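PDB 2A5W: sulfite reductase, desulfoviridin-type subunit gamma from Archaeoglobus fulgidus, which probably serves as a sulfur carrier of the DsrC/TusE family, associated with dissimilatory sulfite reductase. Local coordinates for residues 5-10 / 24-29. Residues are numbered along the deposited sequence; the frame is centred on the assembly and turned at random.
Sequences EVKGKK and EWDEEV
Lys7 and Asp26 both have CG tucked between the two main-chain branches (chi1 75° and 56°), and the two side chains run toward each other: the lysine, bent at its last two torsions, brings CE to 3.2 Å from Asp26 OD2. Lys7 NZ itself stays 4.0 Å from Asp26 OD2, a long salt bridge. A water closes that gap, accepting from Lys7 NZ and donating to Asp26 OD2 and to the carbonyl O of Glu24. The other carboxylate oxygen works for the helix: Val29 N donates to Asp26 OD1 at 2.9 Å, arriving almost in line with the CG-OD1 bond, and the bond is almost straight at 167°. The extended Glu28 side chain comes alongside the base of Lys7, with Glu28 OE2 3.7 Å from Lys7 CB, while a second water links Glu28 OE1 to Lys7 N. Beneath these polar groups Val6 CG1 meets Val29 CG2 at 4.1 Å, the two side chains crossing at about a right angle, and Leu11 touches both valines. At the other end Glu24 OE1 lies 3.4 Å from Lys9 CE. In this surface contact, with Val29 buried, a beta-hairpin (strands 3-6 and 9-12) packs its type I' turn, Val6 to Lys9, against the Asp N-cap of helix 27-34.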
# COMPACT_ATOMS: atom_id res chain seq x y z
N GLU A 5 2.89 10.59 -13.08
CA GLU A 5 3.24 10.05 -14.39
C GLU A 5 3.83 8.65 -14.24
O GLU A 5 4.81 8.44 -13.54
CB GLU A 5 4.25 10.94 -15.10
CG GLU A 5 3.66 12.08 -15.88
CD GLU A 5 4.70 12.88 -16.64
OE1 GLU A 5 5.85 13.02 -16.16
OE2 GLU A 5 4.38 13.38 -17.74
N VAL A 6 3.18 7.71 -14.90
CA VAL A 6 3.62 6.32 -15.02
C VAL A 6 2.92 5.72 -16.25
O VAL A 6 1.75 6.03 -16.50
CB VAL A 6 3.33 5.49 -13.73
CG1 VAL A 6 1.92 5.74 -13.20
CG2 VAL A 6 3.57 3.98 -13.98
N LYS A 7 3.64 4.90 -17.00
CA LYS A 7 3.12 4.17 -18.19
C LYS A 7 2.37 5.01 -19.24
O LYS A 7 1.30 4.61 -19.72
CB LYS A 7 2.33 2.91 -17.77
CG LYS A 7 0.92 3.12 -17.18
CD LYS A 7 0.40 1.88 -16.45
CE LYS A 7 0.06 0.71 -17.41
NZ LYS A 7 -1.27 0.85 -18.14
N GLY A 8 2.96 6.15 -19.60
CA GLY A 8 2.38 7.07 -20.59
C GLY A 8 1.09 7.75 -20.14
O GLY A 8 0.41 8.40 -20.94
N LYS A 9 0.78 7.61 -18.85
CA LYS A 9 -0.46 8.13 -18.28
C LYS A 9 -0.21 9.09 -17.11
O LYS A 9 0.83 9.02 -16.43
CB LYS A 9 -1.36 6.98 -17.80
CG LYS A 9 -2.27 6.44 -18.89
CD LYS A 9 -3.38 5.57 -18.31
CE LYS A 9 -3.02 4.08 -18.32
NZ LYS A 9 -3.28 3.45 -19.66
N LYS A 10 -1.18 9.97 -16.91
CA LYS A 10 -1.19 10.85 -15.76
C LYS A 10 -2.34 10.50 -14.83
O LYS A 10 -3.52 10.73 -15.13
CB LYS A 10 -1.21 12.33 -16.17
CG LYS A 10 0.18 12.91 -16.45
CD LYS A 10 0.11 14.40 -16.79
CE LYS A 10 1.36 14.91 -17.53
NZ LYS A 10 1.53 14.32 -18.89
N GLU A 24 -6.80 1.89 -12.11
CA GLU A 24 -5.71 1.95 -13.10
C GLU A 24 -4.45 1.29 -12.55
O GLU A 24 -3.44 1.16 -13.25
CB GLU A 24 -5.40 3.40 -13.50
CG GLU A 24 -6.54 4.10 -14.23
CD GLU A 24 -6.73 3.59 -15.65
OE1 GLU A 24 -5.89 3.90 -16.53
OE2 GLU A 24 -7.73 2.87 -15.87
N TRP A 25 -4.52 0.88 -11.29
CA TRP A 25 -3.37 0.32 -10.59
C TRP A 25 -2.90 -0.99 -11.22
O TRP A 25 -3.71 -1.78 -11.68
CB TRP A 25 -3.73 0.09 -9.13
CG TRP A 25 -2.63 -0.48 -8.27
CD1 TRP A 25 -1.76 0.23 -7.49
CD2 TRP A 25 -2.30 -1.87 -8.07
NE1 TRP A 25 -0.92 -0.62 -6.82
CE2 TRP A 25 -1.23 -1.92 -7.16
CE3 TRP A 25 -2.81 -3.08 -8.59
CZ2 TRP A 25 -0.64 -3.13 -6.74
CZ3 TRP A 25 -2.24 -4.29 -8.17
CH2 TRP A 25 -1.17 -4.30 -7.26
N ASP A 26 -1.58 -1.18 -11.23
CA ASP A 26 -0.92 -2.44 -11.53
C ASP A 26 0.45 -2.39 -10.85
O ASP A 26 0.76 -1.41 -10.15
CB ASP A 26 -0.80 -2.69 -13.04
CG ASP A 26 -0.08 -1.56 -13.77
OD1 ASP A 26 0.86 -0.96 -13.20
OD2 ASP A 26 -0.45 -1.28 -14.91
N GLU A 27 1.27 -3.42 -11.04
CA GLU A 27 2.62 -3.48 -10.47
C GLU A 27 3.50 -2.25 -10.79
O GLU A 27 4.27 -1.79 -9.94
CB GLU A 27 3.34 -4.79 -10.87
CG GLU A 27 2.88 -5.99 -10.02
CD GLU A 27 3.68 -7.29 -10.24
OE1 GLU A 27 4.43 -7.39 -11.24
OE2 GLU A 27 3.54 -8.22 -9.41
N GLU A 28 3.38 -1.75 -12.02
CA GLU A 28 4.11 -0.56 -12.46
C GLU A 28 3.73 0.67 -11.66
O GLU A 28 4.59 1.40 -11.18
CB GLU A 28 3.83 -0.29 -13.95
CG GLU A 28 4.94 -0.69 -14.89
CD GLU A 28 4.72 -0.15 -16.30
OE1 GLU A 28 5.58 0.61 -16.82
OE2 GLU A 28 3.65 -0.47 -16.88
N VAL A 29 2.42 0.88 -11.52
CA VAL A 29 1.88 1.96 -10.70
C VAL A 29 2.32 1.80 -9.26
O VAL A 29 2.72 2.77 -8.62
CB VAL A 29 0.32 2.05 -10.82
CG1 VAL A 29 -0.22 3.16 -9.94
CG2 VAL A 29 -0.10 2.32 -12.29
O HOH W 1 -2.41 0.99 -15.53
O HOH W 2 6.33 3.57 -17.29